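Local coordinates for protein SUMO-1 cysteine protease S273R (PDB 6LJB) that probably acts as a cysteine protease of the Ulp1-like peptidase C63 family, maturing the viral polyproteins pp220 and pp62 into core-shell proteins and damping host immune responses, at residues F108-S113 / N151-V156; M115-I120 / I198-R203. One frame throughout, in Å; residues are numbered along the deposited sequence.

From the N terminus, the chain first enters contact 1 at 108-113, where a short strand opens into a loop, and two residues after Ser113 enters contact 2 at 115-120 in the same connection, ahead of helix 123-126. After the small hairpin of strands 139-141 and 144-146 it returns at 151-156 and closes contact 1; contact 2 closes only at 198-203, on helix 195-208, beyond strands 169-175 and 181-186. The two loops therefore cross rather than nest. Contact 1 fixes the edge of the mixed sheet, and contact 2 ties the connecting loop to helix 195-208. Their centres lie about 14 Å apart, and Phe153 CE2 packs 3.8 Å from Trp200 CH2.

Contact 1. Residues F108-S113 / N151-V156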
loop_
_atom_site.group_PDB
_atom_site.type_symbol
_atom_site.label_atom_id
_atom_site.label_comp_id
_atom_site.label_asym_id
_atom_site.label_seq_id
_atom_site.Cartn_x
_atom_site.Cartn_y
_atom_site.Cartn_z
ATOM N N PHE A 108 -6.764 1.109 7.950
ATOM C CA PHE A 108 -6.927 -0.330 8.107
ATOM C C PHE A 108 -6.450 -1.025 6.839
ATOM O O PHE A 108 -7.002 -0.797 5.756
ATOM C CB PHE A 108 -8.382 -0.690 8.403
ATOM C CG PHE A 108 -8.573 -2.104 8.872
ATOM C CD1 PHE A 108 -8.772 -3.132 7.964
ATOM C CD2 PHE A 108 -8.546 -2.408 10.223
ATOM C CE1 PHE A 108 -8.946 -4.433 8.396
ATOM C CE2 PHE A 108 -8.718 -3.706 10.660
ATOM C CZ PHE A 108 -8.918 -4.721 9.746
ATOM N N ASN A 109 -5.376 -1.801 6.985
ATOM C CA ASN A 109 -4.738 -2.524 5.857
ATOM C C ASN A 109 -5.345 -3.922 5.748
ATOM O O ASN A 109 -4.733 -4.870 6.263
ATOM C CB ASN A 109 -3.226 -2.610 6.061
ATOM C CG ASN A 109 -2.849 -3.039 7.463
ATOM O OD1 ASN A 109 -3.349 -2.490 8.439
ATOM N ND2 ASN A 109 -1.971 -4.019 7.571
ATOM N N CYS A 110 -6.504 -4.034 5.101
ATOM C CA CYS A 110 -7.140 -5.358 4.908
ATOM C C CYS A 110 -6.273 -6.174 3.947
ATOM O O CYS A 110 -5.916 -5.642 2.884
ATOM C CB CYS A 110 -8.527 -5.197 4.303
ATOM S SG CYS A 110 -9.396 -6.766 4.059
ATOM N N PRO A 111 -5.976 -7.458 4.239
ATOM C CA PRO A 111 -5.174 -8.295 3.347
ATOM C C PRO A 111 -5.891 -8.533 2.008
ATOM O O PRO A 111 -7.103 -8.559 1.970
ATOM C CB PRO A 111 -4.952 -9.606 4.118
ATOM C CG PRO A 111 -6.000 -9.602 5.206
ATOM C CD PRO A 111 -6.320 -8.149 5.479
ATOM N N PHE A 112 -5.114 -8.764 0.951
ATOM C CA PHE A 112 -5.673 -8.923 -0.415
ATOM C C PHE A 112 -6.703 -10.057 -0.440
ATOM O O PHE A 112 -6.493 -11.109 0.188
ATOM C CB PHE A 112 -4.559 -9.292 -1.394
ATOM C CG PHE A 112 -4.457 -10.774 -1.649
ATOM C CD1 PHE A 112 -5.216 -11.371 -2.639
ATOM C CD2 PHE A 112 -3.635 -11.574 -0.876
ATOM C CE1 PHE A 112 -5.141 -12.735 -2.861
ATOM C CE2 PHE A 112 -3.560 -12.937 -1.101
ATOM C CZ PHE A 112 -4.312 -13.515 -2.094
ATOM N N SER A 113 -7.788 -9.839 -1.181
ATOM C CA SER A 113 -8.851 -10.866 -1.300
ATOM C C SER A 113 -9.108 -11.192 -2.773
ATOM O O SER A 113 -8.820 -10.343 -3.632
ATOM C CB SER A 113 -10.114 -10.417 -0.611
ATOM O OG SER A 113 -11.186 -11.302 -0.885
ATOM N N ASN A 151 -10.320 5.437 10.694
ATOM C CA ASN A 151 -11.248 6.244 9.916
ATOM C C ASN A 151 -11.139 5.980 8.420
ATOM O O ASN A 151 -11.878 6.589 7.642
ATOM C CB ASN A 151 -11.025 7.733 10.204
ATOM C CG ASN A 151 -9.579 8.158 10.015
ATOM O OD1 ASN A 151 -8.767 7.418 9.462
ATOM N ND2 ASN A 151 -9.255 9.363 10.472
ATOM N N THR A 152 -10.235 5.095 8.004
ATOM C CA THR A 152 -10.084 4.728 6.605
ATOM C C THR A 152 -9.873 3.225 6.501
ATOM O O THR A 152 -9.275 2.601 7.380
ATOM C CB THR A 152 -8.912 5.464 5.936
ATOM O OG1 THR A 152 -7.762 5.423 6.790
ATOM C CG2 THR A 152 -9.279 6.912 5.646
ATOM N N PHE A 153 -10.374 2.652 5.409
ATOM C CA PHE A 153 -10.264 1.225 5.133
ATOM C C PHE A 153 -9.780 1.044 3.703
ATOM O O PHE A 153 -10.279 1.709 2.789
ATOM C CB PHE A 153 -11.609 0.518 5.345
ATOM C CG PHE A 153 -11.597 -0.944 4.990
ATOM C CD1 PHE A 153 -11.252 -1.898 5.934
ATOM C CD2 PHE A 153 -11.948 -1.367 3.718
ATOM C CE1 PHE A 153 -11.246 -3.243 5.611
ATOM C CE2 PHE A 153 -11.941 -2.709 3.389
ATOM C CZ PHE A 153 -11.591 -3.648 4.338
ATOM N N GLY A 154 -8.815 0.149 3.508
ATOM C CA GLY A 154 -8.260 -0.072 2.189
ATOM C C GLY A 154 -7.966 -1.524 1.876
ATOM O O GLY A 154 -7.418 -2.250 2.712
ATOM N N CYS A 155 -8.324 -1.958 0.669
ATOM C CA CYS A 155 -8.074 -3.323 0.235
ATOM C C CYS A 155 -7.916 -3.344 -1.277
ATOM O O CYS A 155 -8.467 -2.496 -1.985
ATOM C CB CYS A 155 -9.201 -4.271 0.660
ATOM S SG CYS A 155 -8.883 -6.013 0.297
ATOM N N VAL A 156 -7.158 -4.322 -1.764
ATOM C CA VAL A 156 -6.932 -4.516 -3.192
ATOM C C VAL A 156 -7.303 -5.952 -3.533
ATOM O O VAL A 156 -6.773 -6.893 -2.929
ATOM C CB VAL A 156 -5.480 -4.216 -3.596
ATOM C CG1 VAL A 156 -5.290 -4.446 -5.084
ATOM C CG2 VAL A 156 -5.108 -2.789 -3.225
#
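The first strand of the mixed five-stranded sheet pairs here with its inner neighbour: Phe108 and Asn109 form parallel bridges with Phe153 and Gly154. Three backbone bonds define the pairing. Phe108 N donates to Thr152 O, and Phe108 O accepts from Gly154 N at 3.0 Å, the usual straddling of one residue in a parallel pair. Cys110 N reaches Gly154 O at 3.1 Å, with an N-H...O angle of 139°, so the link extends one step past the bridged residues.

On one face of the sheet, the rings of Phe108 and Phe153 lie side by side and point the same way. Their planes are only 18° apart, but the centroids are separated by 5.6 Å, which leaves very little overlap; the closest approach is Phe108 CD1 to Phe153 CE1 at 3.4 Å. The far end of the Phe153 ring meets Cys110, whose CB is 3.4 Å from Phe153 CZ. With its sulfur anti to the backbone N (chi1 -179°), Cys110 also makes an oblique sulfur-aromatic contact with this ring. Cys155 continues the row, its CB packing against Cys110 CB. Beyond the two bridged pairs, Phe112 CA makes a CA-H...O contact of 3.4 Å with Val156 O.

Asn109, on the other face, is held by Gln139 and by the backbone of Tyr140, and its side chain packs on helix 90-103. Phe124 of helix 123-126 touches both Cys110 and Cys155, while strand 169-175 flanks 152-156 on its other side through backbone bonds of Phe153 and Cys155. The Val156 side chain touches both Ile93 of helix 90-103 and Trp169 of strand 169-175, and lies about 8 Å from that of the inferred nucleophile Cys232.

Contact 2. Residues M115-I120 / I198-R203; sequences MDFERI and IRWMER
Glu118 and Arg199 meet with their side chains crossing at about a right angle, and the carboxylate and guanidinium planes are 37° apart. Arg199 offers its side edge, NE together with NH2, one nitrogen to each oxygen. The NE bond is the better aligned of the two: Arg199 NE lies 2.7 Å from Glu118 OE2, which sits nearly in the guanidinium plane and uses its syn lone pair. Arg199 NH2 reaches Glu118 OE1 at 3.0 Å, also on the syn side but 24° out of the carboxylate plane, and adds a weak bond to OE2. The geometry follows from two chain shapes: Glu118 runs extended beyond CG, whereas Arg199 bends at chi3 (-66°), turning its edge toward the acid.

Next to this bridge, Phe117 and Trp200 also cross at roughly a right angle. Phe117 CE1 and CZ each lie 4.1 Å from Trp200 CB, an oblique approach to the base of the tryptophan side chain. The edge of the Arg203 guanidinium comes near the plane of the Phe117 ring, at its edge, with Arg203 NH2 4.3 Å from Phe117 CE1.

Phe124 joins both aromatic residues: its ring stacks on Trp200 and meets Phe117 edge-to-face, while its carbonyl oxygen accepts the hydrogen bond from Trp200 NE1.

The contact thus joins a buried Phe117-Trp200 packing to a more exposed salt bridge, away from the annotated sites. Two syn-side bonds restrict rotation of the Glu118 carboxylate, and Arg203 NH1, 4.4 Å from Glu118 OE2 and beyond a salt bridge, would probably add to the positive field that favours its ionised form.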
loop_
_atom_site.group_PDB
_atom_site.type_symbol
_atom_site.label_atom_id
_atom_site.label_comp_id
_atom_site.label_asym_id
_atom_site.label_seq_id
_atom_site.Cartn_x
_atom_site.Cartn_y
_atom_site.Cartn_z
ATOM N N MET A 115 -11.904 -12.802 -5.803
ATOM C CA MET A 115 -13.299 -12.538 -6.132
ATOM C C MET A 115 -14.233 -13.655 -5.678
ATOM O O MET A 115 -15.425 -13.621 -6.007
ATOM C CB MET A 115 -13.445 -12.303 -7.637
ATOM C CG MET A 115 -14.572 -11.353 -8.002
ATOM S SD MET A 115 -14.565 -9.876 -6.968
ATOM C CE MET A 115 -13.037 -9.093 -7.477
ATOM N N ASP A 116 -13.726 -14.632 -4.928
ATOM C CA ASP A 116 -14.515 -15.762 -4.458
ATOM C C ASP A 116 -14.926 -15.623 -2.996
ATOM O O ASP A 116 -15.304 -16.619 -2.371
ATOM C CB ASP A 116 -13.734 -17.063 -4.652
ATOM C CG ASP A 116 -13.061 -17.145 -6.007
ATOM O OD1 ASP A 116 -13.761 -17.020 -7.031
ATOM O OD2 ASP A 116 -11.825 -17.327 -6.043
ATOM N N PHE A 117 -14.867 -14.411 -2.439
ATOM C CA PHE A 117 -15.028 -14.248 -0.998
ATOM C C PHE A 117 -16.430 -14.584 -0.501
ATOM O O PHE A 117 -16.614 -14.724 0.713
ATOM C CB PHE A 117 -14.646 -12.826 -0.573
ATOM C CG PHE A 117 -15.448 -11.742 -1.240
ATOM C CD1 PHE A 117 -16.686 -11.369 -0.743
ATOM C CD2 PHE A 117 -14.946 -11.071 -2.344
ATOM C CE1 PHE A 117 -17.418 -10.366 -1.344
ATOM C CE2 PHE A 117 -15.675 -10.065 -2.950
ATOM C CZ PHE A 117 -16.911 -9.712 -2.447
ATOM N N GLU A 118 -17.415 -14.716 -1.391
ATOM C CA GLU A 118 -18.735 -15.168 -0.967
ATOM C C GLU A 118 -18.792 -16.672 -0.741
ATOM O O GLU A 118 -19.722 -17.151 -0.082
ATOM C CB GLU A 118 -19.794 -14.767 -1.995
ATOM C CG GLU A 118 -20.153 -13.295 -1.972
ATOM C CD GLU A 118 -21.368 -12.984 -2.823
ATOM O OE1 GLU A 118 -21.756 -13.843 -3.643
ATOM O OE2 GLU A 118 -21.937 -11.884 -2.668
ATOM N N ARG A 119 -17.827 -17.423 -1.271
ATOM C CA ARG A 119 -17.780 -18.867 -1.099
ATOM C C ARG A 119 -16.490 -19.358 -0.461
ATOM O O ARG A 119 -16.400 -20.544 -0.127
ATOM C CB ARG A 119 -17.978 -19.570 -2.452
ATOM C CG ARG A 119 -19.131 -19.003 -3.267
ATOM C CD ARG A 119 -19.236 -19.644 -4.642
ATOM N NE ARG A 119 -17.959 -19.659 -5.349
ATOM C CZ ARG A 119 -17.283 -20.765 -5.642
ATOM N NH1 ARG A 119 -17.768 -21.950 -5.297
ATOM N NH2 ARG A 119 -16.126 -20.688 -6.286
ATOM N N ILE A 120 -15.496 -18.490 -0.287
ATOM C CA ILE A 120 -14.228 -18.834 0.344
ATOM C C ILE A 120 -13.922 -17.775 1.394
ATOM O O ILE A 120 -14.142 -16.580 1.165
ATOM C CB ILE A 120 -13.086 -18.932 -0.690
ATOM C CG1 ILE A 120 -13.338 -20.092 -1.656
ATOM C CG2 ILE A 120 -11.737 -19.092 -0.002
ATOM C CD1 ILE A 120 -12.281 -20.234 -2.730
ATOM N N ILE A 198 -20.232 -5.782 -5.467
ATOM C CA ILE A 198 -21.429 -4.951 -5.521
ATOM C C ILE A 198 -22.312 -5.194 -4.303
ATOM O O ILE A 198 -22.955 -4.267 -3.795
ATOM C CB ILE A 198 -22.176 -5.208 -6.849
ATOM C CG1 ILE A 198 -21.335 -4.728 -8.039
ATOM C CG2 ILE A 198 -23.572 -4.595 -6.844
ATOM C CD1 ILE A 198 -21.867 -5.175 -9.384
ATOM N N ARG A 199 -22.340 -6.430 -3.795
ATOM C CA ARG A 199 -23.093 -6.713 -2.578
ATOM C C ARG A 199 -22.295 -6.391 -1.323
ATOM O O ARG A 199 -22.883 -6.020 -0.301
ATOM C CB ARG A 199 -23.529 -8.177 -2.549
ATOM C CG ARG A 199 -24.762 -8.473 -3.379
ATOM C CD ARG A 199 -25.176 -9.929 -3.257
ATOM N NE ARG A 199 -24.180 -10.829 -3.829
ATOM C CZ ARG A 199 -24.139 -11.178 -5.110
ATOM N NH1 ARG A 199 -25.040 -10.701 -5.958
ATOM N NH2 ARG A 199 -23.197 -12.004 -5.545
ATOM N N TRP A 200 -20.968 -6.535 -1.374
ATOM C CA TRP A 200 -20.143 -6.212 -0.214
ATOM C C TRP A 200 -20.250 -4.734 0.136
ATOM O O TRP A 200 -20.416 -4.373 1.306
ATOM C CB TRP A 200 -18.688 -6.603 -0.481
ATOM C CG TRP A 200 -17.768 -6.342 0.676
ATOM C CD1 TRP A 200 -17.410 -7.224 1.654
ATOM C CD2 TRP A 200 -17.087 -5.117 0.973
ATOM N NE1 TRP A 200 -16.549 -6.625 2.541
ATOM C CE2 TRP A 200 -16.335 -5.331 2.145
ATOM C CE3 TRP A 200 -17.039 -3.861 0.360
ATOM C CZ2 TRP A 200 -15.546 -4.336 2.717
ATOM C CZ3 TRP A 200 -16.256 -2.874 0.930
ATOM C CH2 TRP A 200 -15.520 -3.117 2.096
ATOM N N MET A 201 -20.162 -3.862 -0.872
ATOM C CA MET A 201 -20.257 -2.428 -0.620
ATOM C C MET A 201 -21.621 -2.055 -0.054
ATOM O O MET A 201 -21.729 -1.145 0.776
ATOM C CB MET A 201 -19.979 -1.648 -1.906
ATOM C CG MET A 201 -18.584 -1.857 -2.475
ATOM S SD MET A 201 -18.299 -0.912 -3.985
ATOM C CE MET A 201 -19.499 -1.659 -5.087
ATOM N N GLU A 202 -22.676 -2.748 -0.489
ATOM C CA GLU A 202 -24.006 -2.466 0.039
ATOM C C GLU A 202 -24.136 -2.927 1.486
ATOM O O GLU A 202 -24.814 -2.277 2.290
ATOM C CB GLU A 202 -25.072 -3.126 -0.838
ATOM C CG GLU A 202 -26.504 -2.869 -0.383
ATOM C CD GLU A 202 -26.882 -1.398 -0.421
ATOM O OE1 GLU A 202 -26.300 -0.648 -1.234
ATOM O OE2 GLU A 202 -27.760 -0.990 0.367
ATOM N N ARG A 203 -23.496 -4.046 1.837
ATOM C CA ARG A 203 -23.502 -4.479 3.231
ATOM C C ARG A 203 -22.725 -3.518 4.120
ATOM O O ARG A 203 -23.109 -3.295 5.272
ATOM C CB ARG A 203 -22.932 -5.892 3.355
ATOM C CG ARG A 203 -23.897 -6.991 2.947
ATOM C CD ARG A 203 -23.411 -8.350 3.423
ATOM N NE ARG A 203 -22.084 -8.667 2.905
ATOM C CZ ARG A 203 -21.862 -9.259 1.737
ATOM N NH1 ARG A 203 -22.882 -9.598 0.960
ATOM N NH2 ARG A 203 -20.621 -9.509 1.342
#